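Local coordinates for WbbM protein (PDB 6U4B) that is a trimeric, bifunctional glycosyltransferase that probably polymerises O-antigen in Klebsiella pneumoniae and binds magnesium, at residues T33-P38 and M101-H106; S39-A44 and T289-L294; K192-Y197 and F231-N236. All coordinates share one frame; numbering follows the deposited sequence.

Overall arrangement
Interactions 1 and 2 are neighbours, their centres about 10 Å apart, and they touch where H35 meets A40 and F41. They cross along the chain, because 101-106 lies between 39-44 and 289-294. Interaction 1 joins strand 29-35 to strand 97-102 within one mixed sheet. Interaction 2 ties the loop after strand 29-35 to residues 289-294, on the way from strand 277-285 of that sheet to strand 302-309 of another. Together they link the DUF4422 sheet to the chain leading into the glycosyltransferase-8 part. Interaction 3, between helices, falls inside the loop closed by interaction 2, its centre about 29 Å from interaction 1 and 38 Å from interaction 2.

Interaction 1: T33-P38 and M101-H106; sequences TSHHKP and MHYRRH
Y103 and H35 meet with the methylene of the tyrosine laid over one face of the imidazole: CB stands 3.6 Å from the centroid of the H35 ring, 24° off its normal, a CH-pi contact. The same CB lies 3.2 Å from O of S34, so the methylene is wedged between a carbonyl and the imidazole face. The two rings themselves are inclined obliquely, because the phenol continues past H35 toward H36. There the imidazole edge of H36 is turned to the face of Y103 in an offset edge-to-face arrangement, with planes at 76° and CE1 of H36 3.6 Å from OH of Y103. With CG between its own N and carbonyl carbon (chi1 74°), the ring of Y103 is carried on toward H36; the CB contact is set by the backbone.

Next to the aromatic cluster, strands 29-35 and 97-102 run parallel, with T33 bridged to M101. The carbonyl of M101 takes a weak hydrogen bond from N of S34 at 3.3 Å and a CA-H...O contact from CA of T33 at 3.2 Å. Beside that weak bond, a water connects O of M101 with OG of S34. Past the bridge, another donates to O of S34 at 2.9 Å and accepts from N of Y103.

H35 is held in its rotation from both nitrogens, since NE2 is hydrogen-bonded to OG1 of T33 at 3.0 Å and ND1 to OG of S39. The phenol oxygen of Y103 bonds E288, which also forms a salt bridge with R104.

With two fixed nitrogens, the imidazole of H35 offers a steady platform to the tyrosine methylene, and the nearby carboxylate of E288 probably sets the direction of the hydroxyl. Between these segments the one direct backbone bond is weak, and ring contacts and two waters supply most of the rest.

Interaction 2: S39-A44 and T289-L294; sequences SAFLNA and TFNGAL
The junction between the sheet that holds strand 29-35 and the one that holds strand 302-309 is formed here by a pair of irregular loops, one following strand 29-35 and the other lying between strands 277-285 and 302-309. N291 makes the main polar grip. Its OD1 accepts from N of F41 at 2.7 Å, with the donor tilted 25° from the carbonyl plane, while ND2 gives a nearly straight bond to O of F41 at 3.0 Å, in the carbonyl plane of F41 and on a lone pair of its O. A side-chain amide thus pairs with both backbone groups of a single residue, in a place where neither loop is regular. With CG between its N and carbonyl carbon, the torsion (chi1 65°) brings the amide to the backbone of F41.

The loop of N291 is in turn held to the sheet of strand 302-309, F290 meeting F365 and R397 bonding O of N291, while F41 sets its ring edge-to-face with H35. Further along, CE1 of F41 lies 4.0 Å from CA of G292. CB of A40 comes to 3.3 Å from OG1 of T289, and N of S39 lies at the edge of the F290 ring, 3.7 Å from CD1.

Interaction 3: K192-Y197 and F231-N236; sequences KLYPEY and FSILDN
Y194 and S232 supply the polar part of this contact. The phenol OH of Y194 donates to OG of S232 at 2.6 Å, and the serine oxygen lies at the edge of the tyrosine ring, in its plane. S232 has its OG between its own N and carbonyl carbon (chi1 72°), a position from which the hydroxyl also hydrogen-bonds the carbonyl of W229, about one turn back in helix 220-240. The serine oxygen is therefore held by two bonds, one from the incoming phenol and one to its own helix, which limits the rotation of a short side chain.

The tyrosine reaches it from the end of a helix. Helix 180-193 stops at L193, and Y194 is the first residue to leave helical backbone angles; a 3-10 segment, 195-197, follows, with N of Y197 bonded to O of Y194 at 3.1 Å, and helix 198-206 begins directly after. The contact accordingly joins the exit of one helix to the later part of another, with CA of L193 and CA of I233 7.8 Å apart.

Apolar touches accompany the bond. CE2 of Y194 lies 3.9 Å from CG1 of I233, again at the ring's edge, and CD1 of I233 is 4.0 Å from the same ring carbon. L193 and N236 extend toward each other from opposite directions, so that the CD1 methyl of the leucine and the asparagine side chain come together, and that methyl is also 4.1 Å from O of S232.

Further neighbours meet the same residues. W229 meets the ring of Y194 at an inclination and stacks on Y197; I233 packs on I189 and V190 of helix 180-193 and on L261 of helix 253-272.

Interaction 1: T33-P38 and M101-H106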
loop_
_atom_site.group_PDB
_atom_site.type_symbol
_atom_site.label_atom_id
_atom_site.label_comp_id
_atom_site.label_asym_id
_atom_site.label_seq_id
_atom_site.Cartn_x
_atom_site.Cartn_y
_atom_site.Cartn_z
ATOM N N THR A 33 44.138 -0.569 14.367
ATOM C CA THR A 33 43.520 -1.048 15.596
ATOM C C THR A 33 42.125 -1.581 15.294
ATOM O O THR A 33 41.387 -1.001 14.490
ATOM C CB THR A 33 43.442 0.059 16.653
ATOM O OG1 THR A 33 42.849 1.235 16.085
ATOM C CG2 THR A 33 44.833 0.397 17.171
ATOM N N SER A 34 41.767 -2.686 15.944
ATOM C CA SER A 34 40.514 -3.383 15.683
ATOM C C SER A 34 39.488 -3.032 16.753
ATOM O O SER A 34 39.718 -3.270 17.943
ATOM C CB SER A 34 40.734 -4.893 15.632
ATOM O OG SER A 34 41.440 -5.256 14.459
ATOM N N HIS A 35 38.356 -2.484 16.324
ATOM C CA HIS A 35 37.267 -2.117 17.214
ATOM C C HIS A 35 35.992 -2.832 16.783
ATOM O O HIS A 35 35.758 -3.057 15.593
ATOM C CB HIS A 35 37.031 -0.601 17.213
ATOM C CG HIS A 35 38.260 0.209 17.496
ATOM N ND1 HIS A 35 38.444 0.894 18.678
ATOM C CD2 HIS A 35 39.359 0.456 16.742
ATOM C CE1 HIS A 35 39.604 1.524 18.644
ATOM N NE2 HIS A 35 40.180 1.275 17.480
ATOM N N HIS A 36 35.170 -3.193 17.769
ATOM C CA HIS A 36 33.874 -3.809 17.522
ATOM C C HIS A 36 32.732 -3.057 18.191
ATOM O O HIS A 36 31.568 -3.439 18.018
ATOM C CB HIS A 36 33.877 -5.271 17.992
ATOM C CG HIS A 36 33.898 -5.430 19.481
ATOM N ND1 HIS A 36 35.045 -5.286 20.231
ATOM C CD2 HIS A 36 32.909 -5.724 20.358
ATOM C CE1 HIS A 36 34.761 -5.482 21.507
ATOM N NE2 HIS A 36 33.471 -5.749 21.611
ATOM N N LYS A 37 33.030 -2.009 18.949
ATOM C CA LYS A 37 32.013 -1.182 19.584
ATOM C C LYS A 37 32.607 0.205 19.773
ATOM O O LYS A 37 33.810 0.403 19.584
ATOM C CB LYS A 37 31.563 -1.778 20.924
ATOM C CG LYS A 37 32.646 -1.886 21.979
ATOM C CD LYS A 37 32.022 -2.113 23.348
ATOM C CE LYS A 37 32.888 -3.004 24.225
ATOM N NZ LYS A 37 32.247 -3.236 25.552
ATOM N N PRO A 38 31.768 1.205 20.117
ATOM C CA PRO A 38 32.317 2.536 20.421
ATOM C C PRO A 38 33.410 2.479 21.477
ATOM O O PRO A 38 33.167 2.067 22.615
ATOM C CB PRO A 38 31.093 3.314 20.915
ATOM C CG PRO A 38 29.950 2.673 20.194
ATOM C CD PRO A 38 30.293 1.215 20.100
ATOM N N MET A 101 47.241 -3.707 16.124
ATOM C CA MET A 101 47.115 -3.735 17.573
ATOM C C MET A 101 45.641 -3.851 17.932
ATOM O O MET A 101 44.760 -3.612 17.104
ATOM C CB MET A 101 47.731 -2.483 18.218
ATOM C CG MET A 101 49.213 -2.290 17.911
ATOM S SD MET A 101 50.020 -0.957 18.832
ATOM C CE MET A 101 49.166 0.483 18.198
ATOM N N HIS A 102 45.379 -4.246 19.175
ATOM C CA HIS A 102 44.014 -4.290 19.675
ATOM C C HIS A 102 43.549 -2.878 20.030
ATOM O O HIS A 102 44.308 -1.910 19.952
ATOM C CB HIS A 102 43.918 -5.231 20.873
ATOM C CG HIS A 102 44.468 -6.597 20.610
ATOM N ND1 HIS A 102 43.863 -7.489 19.751
ATOM C CD2 HIS A 102 45.574 -7.220 21.082
ATOM C CE1 HIS A 102 44.570 -8.605 19.708
ATOM N NE2 HIS A 102 45.613 -8.468 20.508
ATOM N N TYR A 103 42.277 -2.748 20.420
ATOM C CA TYR A 103 41.729 -1.434 20.733
ATOM C C TYR A 103 42.005 -1.006 22.168
ATOM O O TYR A 103 42.054 0.198 22.439
ATOM C CB TYR A 103 40.215 -1.386 20.458
ATOM C CG TYR A 103 39.331 -2.113 21.450
ATOM C CD1 TYR A 103 38.688 -1.423 22.471
ATOM C CD2 TYR A 103 39.112 -3.483 21.347
ATOM C CE1 TYR A 103 37.863 -2.077 23.371
ATOM C CE2 TYR A 103 38.287 -4.149 22.249
ATOM C CZ TYR A 103 37.669 -3.439 23.259
ATOM O OH TYR A 103 36.852 -4.093 24.153
ATOM N N ARG A 104 42.194 -1.950 23.091
ATOM C CA ARG A 104 42.603 -1.618 24.450
ATOM C C ARG A 104 43.922 -2.278 24.835
ATOM O O ARG A 104 44.312 -2.229 26.007
ATOM C CB ARG A 104 41.505 -1.995 25.448
ATOM C CG ARG A 104 40.486 -0.896 25.668
ATOM C CD ARG A 104 39.244 -1.408 26.373
ATOM N NE ARG A 104 39.511 -1.891 27.721
ATOM C CZ ARG A 104 38.567 -2.332 28.548
ATOM N NH1 ARG A 104 38.889 -2.754 29.763
ATOM N NH2 ARG A 104 37.301 -2.347 28.156
ATOM N N ARG A 105 44.610 -2.907 23.884
ATOM C CA ARG A 105 45.918 -3.507 24.116
ATOM C C ARG A 105 46.839 -3.074 22.987
ATOM O O ARG A 105 46.527 -3.291 21.811
ATOM C CB ARG A 105 45.827 -5.034 24.190
ATOM C CG ARG A 105 45.090 -5.555 25.412
ATOM C CD ARG A 105 44.666 -6.999 25.216
ATOM N NE ARG A 105 44.172 -7.605 26.450
ATOM C CZ ARG A 105 42.900 -7.591 26.839
ATOM N NH1 ARG A 105 41.979 -6.994 26.092
ATOM N NH2 ARG A 105 42.550 -8.173 27.978
ATOM N N HIS A 106 47.959 -2.454 23.340
ATOM C CA HIS A 106 48.870 -1.869 22.368
ATOM C C HIS A 106 50.295 -2.320 22.671
ATOM O O HIS A 106 50.549 -3.067 23.621
ATOM C CB HIS A 106 48.763 -0.337 22.377
ATOM C CG HIS A 106 47.373 0.168 22.147
ATOM N ND1 HIS A 106 46.737 1.025 23.020
ATOM C CD2 HIS A 106 46.496 -0.062 21.141
ATOM C CE1 HIS A 106 45.528 1.298 22.563
ATOM N NE2 HIS A 106 45.356 0.653 21.424
HETATM O O HOH W 1 40.904 -5.433 19.454
HETATM O O HOH W 2 44.014 -5.418 14.849
#

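Interaction 2: S39-A44 and T289-L294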
loop_
_atom_site.group_PDB
_atom_site.type_symbol
_atom_site.label_atom_id
_atom_site.label_comp_id
_atom_site.label_asym_id
_atom_site.label_seq_id
_atom_site.Cartn_x
_atom_site.Cartn_y
_atom_site.Cartn_z
ATOM N N SER A 39 34.623 2.876 21.100
ATOM C CA SER A 39 35.777 2.759 21.975
ATOM C C SER A 39 36.824 3.777 21.555
ATOM O O SER A 39 36.895 4.169 20.386
ATOM C CB SER A 39 36.357 1.340 21.944
ATOM O OG SER A 39 36.495 0.876 20.612
ATOM N N ALA A 40 37.646 4.187 22.520
ATOM C CA ALA A 40 38.551 5.315 22.326
ATOM C C ALA A 40 39.553 5.049 21.209
ATOM O O ALA A 40 40.058 3.933 21.048
ATOM C CB ALA A 40 39.291 5.623 23.628
ATOM N N PHE A 41 39.849 6.096 20.444
ATOM C CA PHE A 41 40.794 6.033 19.338
ATOM C C PHE A 41 42.105 6.700 19.729
ATOM O O PHE A 41 42.112 7.728 20.415
ATOM C CB PHE A 41 40.225 6.717 18.095
ATOM C CG PHE A 41 38.983 6.069 17.555
ATOM C CD1 PHE A 41 37.897 6.839 17.170
ATOM C CD2 PHE A 41 38.905 4.691 17.421
ATOM C CE1 PHE A 41 36.750 6.244 16.667
ATOM C CE2 PHE A 41 37.761 4.092 16.917
ATOM C CZ PHE A 41 36.683 4.870 16.540
ATOM N N LEU A 42 43.212 6.114 19.286
ATOM C CA LEU A 42 44.513 6.728 19.500
ATOM C C LEU A 42 44.666 7.959 18.615
ATOM O O LEU A 42 44.188 8.001 17.479
ATOM C CB LEU A 42 45.629 5.723 19.212
ATOM C CG LEU A 42 45.710 4.567 20.209
ATOM C CD1 LEU A 42 46.734 3.532 19.765
ATOM C CD2 LEU A 42 46.037 5.093 21.596
ATOM N N ASN A 43 45.353 8.969 19.146
ATOM C CA ASN A 43 45.405 10.265 18.481
ATOM C C ASN A 43 46.408 10.324 17.339
ATOM O O ASN A 43 46.269 11.183 16.462
ATOM C CB ASN A 43 45.730 11.366 19.491
ATOM C CG ASN A 43 44.590 11.633 20.446
ATOM O OD1 ASN A 43 43.420 11.546 20.071
ATOM N ND2 ASN A 43 44.922 11.957 21.689
ATOM N N ALA A 44 47.409 9.450 17.324
ATOM C CA ALA A 44 48.443 9.544 16.304
ATOM C C ALA A 44 47.869 9.225 14.929
ATOM O O ALA A 44 47.086 8.284 14.764
ATOM C CB ALA A 44 49.605 8.606 16.630
ATOM N N THR A 289 36.708 4.098 27.246
ATOM C CA THR A 289 36.097 5.400 27.008
ATOM C C THR A 289 35.702 5.493 25.537
ATOM O O THR A 289 35.908 4.558 24.757
ATOM C CB THR A 289 37.045 6.542 27.394
ATOM O OG1 THR A 289 38.235 6.457 26.602
ATOM C CG2 THR A 289 37.422 6.459 28.869
ATOM N N PHE A 290 35.121 6.629 25.157
ATOM C CA PHE A 290 34.779 6.896 23.767
ATOM C C PHE A 290 35.091 8.346 23.446
ATOM O O PHE A 290 34.666 9.250 24.171
ATOM C CB PHE A 290 33.302 6.598 23.482
ATOM C CG PHE A 290 32.847 7.051 22.125
ATOM C CD1 PHE A 290 33.159 6.314 20.991
ATOM C CD2 PHE A 290 32.112 8.221 21.985
ATOM C CE1 PHE A 290 32.743 6.734 19.741
ATOM C CE2 PHE A 290 31.694 8.649 20.740
ATOM C CZ PHE A 290 32.008 7.906 19.615
ATOM N N ASN A 291 35.827 8.560 22.350
ATOM C CA ASN A 291 36.254 9.896 21.951
ATOM C C ASN A 291 35.995 10.183 20.476
ATOM O O ASN A 291 36.438 11.225 19.975
ATOM C CB ASN A 291 37.746 10.109 22.272
ATOM C CG ASN A 291 38.666 9.201 21.454
ATOM O OD1 ASN A 291 38.224 8.226 20.834
ATOM N ND2 ASN A 291 39.954 9.510 21.468
ATOM N N GLY A 292 35.290 9.298 19.774
ATOM C CA GLY A 292 35.051 9.455 18.357
ATOM C C GLY A 292 33.919 10.418 18.037
ATOM O O GLY A 292 33.358 11.097 18.901
ATOM N N ALA A 293 33.591 10.472 16.749
ATOM C CA ALA A 293 32.540 11.339 16.232
ATOM C C ALA A 293 32.071 10.778 14.898
ATOM O O ALA A 293 32.813 10.066 14.216
ATOM C CB ALA A 293 33.024 12.785 16.070
ATOM N N LEU A 294 30.835 11.107 14.532
ATOM C CA LEU A 294 30.256 10.627 13.286
ATOM C C LEU A 294 30.558 11.598 12.154
ATOM O O LEU A 294 30.453 12.816 12.318
ATOM C CB LEU A 294 28.746 10.437 13.428
ATOM C CG LEU A 294 28.343 9.287 14.347
ATOM C CD1 LEU A 294 26.836 9.184 14.454
ATOM C CD2 LEU A 294 28.938 7.976 13.847
#

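Interaction 3: K192-Y197 and F231-N236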
loop_
_atom_site.group_PDB
_atom_site.type_symbol
_atom_site.label_atom_id
_atom_site.label_comp_id
_atom_site.label_asym_id
_atom_site.label_seq_id
_atom_site.Cartn_x
_atom_site.Cartn_y
_atom_site.Cartn_z
ATOM N N LYS A 192 51.856 -30.135 3.125
ATOM C CA LYS A 192 51.606 -30.422 1.715
ATOM C C LYS A 192 51.932 -29.221 0.837
ATOM O O LYS A 192 52.653 -29.346 -0.158
ATOM C CB LYS A 192 50.154 -30.848 1.510
ATOM C CG LYS A 192 49.761 -30.955 0.044
ATOM C CD LYS A 192 48.256 -31.020 -0.147
ATOM C CE LYS A 192 47.684 -32.337 0.347
ATOM N NZ LYS A 192 46.218 -32.423 0.080
ATOM N N LEU A 193 51.406 -28.047 1.187
ATOM C CA LEU A 193 51.584 -26.868 0.349
ATOM C C LEU A 193 52.994 -26.306 0.427
ATOM O O LEU A 193 53.510 -25.806 -0.579
ATOM C CB LEU A 193 50.566 -25.790 0.737
ATOM C CG LEU A 193 49.097 -26.151 0.481
ATOM C CD1 LEU A 193 48.192 -24.963 0.762
ATOM C CD2 LEU A 193 48.912 -26.651 -0.944
ATOM N N TYR A 194 53.637 -26.393 1.593
ATOM C CA TYR A 194 54.962 -25.817 1.814
ATOM C C TYR A 194 55.847 -26.851 2.499
ATOM O O TYR A 194 56.060 -26.795 3.719
ATOM C CB TYR A 194 54.866 -24.531 2.633
ATOM C CG TYR A 194 53.929 -23.503 2.042
ATOM C CD1 TYR A 194 54.338 -22.682 1.001
ATOM C CD2 TYR A 194 52.635 -23.353 2.526
ATOM C CE1 TYR A 194 53.487 -21.739 0.456
ATOM C CE2 TYR A 194 51.775 -22.411 1.988
ATOM C CZ TYR A 194 52.207 -21.608 0.954
ATOM O OH TYR A 194 51.357 -20.670 0.414
ATOM N N PRO A 195 56.379 -27.814 1.742
ATOM C CA PRO A 195 57.231 -28.845 2.359
ATOM C C PRO A 195 58.447 -28.287 3.079
ATOM O O PRO A 195 58.940 -28.920 4.022
ATOM C CB PRO A 195 57.639 -29.717 1.163
ATOM C CG PRO A 195 56.570 -29.497 0.147
ATOM C CD PRO A 195 56.144 -28.067 0.309
ATOM N N GLU A 196 58.943 -27.116 2.675
ATOM C CA GLU A 196 60.130 -26.535 3.293
ATOM C C GLU A 196 59.891 -26.059 4.723
ATOM O O GLU A 196 60.838 -25.580 5.357
ATOM C CB GLU A 196 60.650 -25.373 2.441
ATOM C CG GLU A 196 59.727 -24.159 2.374
ATOM C CD GLU A 196 58.681 -24.259 1.277
ATOM O OE1 GLU A 196 58.225 -25.383 0.982
ATOM O OE2 GLU A 196 58.319 -23.209 0.703
ATOM N N TYR A 197 58.673 -26.180 5.246
ATOM C CA TYR A 197 58.341 -25.721 6.587
ATOM C C TYR A 197 58.308 -26.839 7.619
ATOM O O TYR A 197 58.038 -26.564 8.792
ATOM C CB TYR A 197 56.982 -25.009 6.583
ATOM C CG TYR A 197 57.030 -23.572 6.126
ATOM C CD1 TYR A 197 57.204 -23.254 4.786
ATOM C CD2 TYR A 197 56.888 -22.529 7.036
ATOM C CE1 TYR A 197 57.242 -21.939 4.361
ATOM C CE2 TYR A 197 56.922 -21.211 6.622
ATOM C CZ TYR A 197 57.102 -20.922 5.283
ATOM O OH TYR A 197 57.140 -19.614 4.864
ATOM N N PHE A 231 47.013 -16.936 4.352
ATOM C CA PHE A 231 45.652 -17.099 3.860
ATOM C C PHE A 231 45.527 -18.190 2.807
ATOM O O PHE A 231 44.423 -18.705 2.608
ATOM C CB PHE A 231 45.121 -15.765 3.332
ATOM C CG PHE A 231 44.747 -14.805 4.423
ATOM C CD1 PHE A 231 43.557 -14.957 5.111
ATOM C CD2 PHE A 231 45.596 -13.772 4.783
ATOM C CE1 PHE A 231 43.210 -14.089 6.127
ATOM C CE2 PHE A 231 45.256 -12.898 5.801
ATOM C CZ PHE A 231 44.062 -13.058 6.474
ATOM N N SER A 232 46.621 -18.567 2.140
ATOM C CA SER A 232 46.580 -19.761 1.301
ATOM C C SER A 232 46.331 -21.003 2.147
ATOM O O SER A 232 45.607 -21.916 1.732
ATOM C CB SER A 232 47.880 -19.904 0.511
ATOM O OG SER A 232 48.954 -20.275 1.358
ATOM N N ILE A 233 46.921 -21.047 3.343
ATOM C CA ILE A 233 46.683 -22.160 4.257
ATOM C C ILE A 233 45.267 -22.101 4.812
ATOM O O ILE A 233 44.574 -23.123 4.899
ATOM C CB ILE A 233 47.732 -22.148 5.382
ATOM C CG1 ILE A 233 49.121 -22.452 4.813
ATOM C CG2 ILE A 233 47.355 -23.135 6.481
ATOM C CD1 ILE A 233 50.253 -21.981 5.689
ATOM N N LEU A 234 44.814 -20.908 5.201
ATOM C CA LEU A 234 43.482 -20.785 5.783
ATOM C C LEU A 234 42.391 -21.096 4.762
ATOM O O LEU A 234 41.360 -21.672 5.124
ATOM C CB LEU A 234 43.295 -19.389 6.379
ATOM C CG LEU A 234 44.267 -19.012 7.507
ATOM C CD1 LEU A 234 43.927 -17.651 8.101
ATOM C CD2 LEU A 234 44.301 -20.087 8.592
ATOM N N ASP A 235 42.605 -20.744 3.490
ATOM C CA ASP A 235 41.655 -21.126 2.449
ATOM C C ASP A 235 41.482 -22.639 2.398
ATOM O O ASP A 235 40.354 -23.148 2.379
ATOM C CB ASP A 235 42.111 -20.607 1.084
ATOM C CG ASP A 235 41.986 -19.105 0.954
ATOM O OD1 ASP A 235 42.782 -18.513 0.194
ATOM O OD2 ASP A 235 41.108 -18.516 1.620
ATOM N N ASN A 236 42.594 -23.376 2.372
ATOM C CA ASN A 236 42.508 -24.831 2.372
ATOM C C ASN A 236 41.977 -25.358 3.697
ATOM O O ASN A 236 41.304 -26.396 3.723
ATOM C CB ASN A 236 43.876 -25.444 2.067
ATOM C CG ASN A 236 44.279 -25.284 0.613
ATOM O OD1 ASN A 236 44.011 -24.256 -0.007
ATOM N ND2 ASN A 236 44.920 -26.307 0.060
#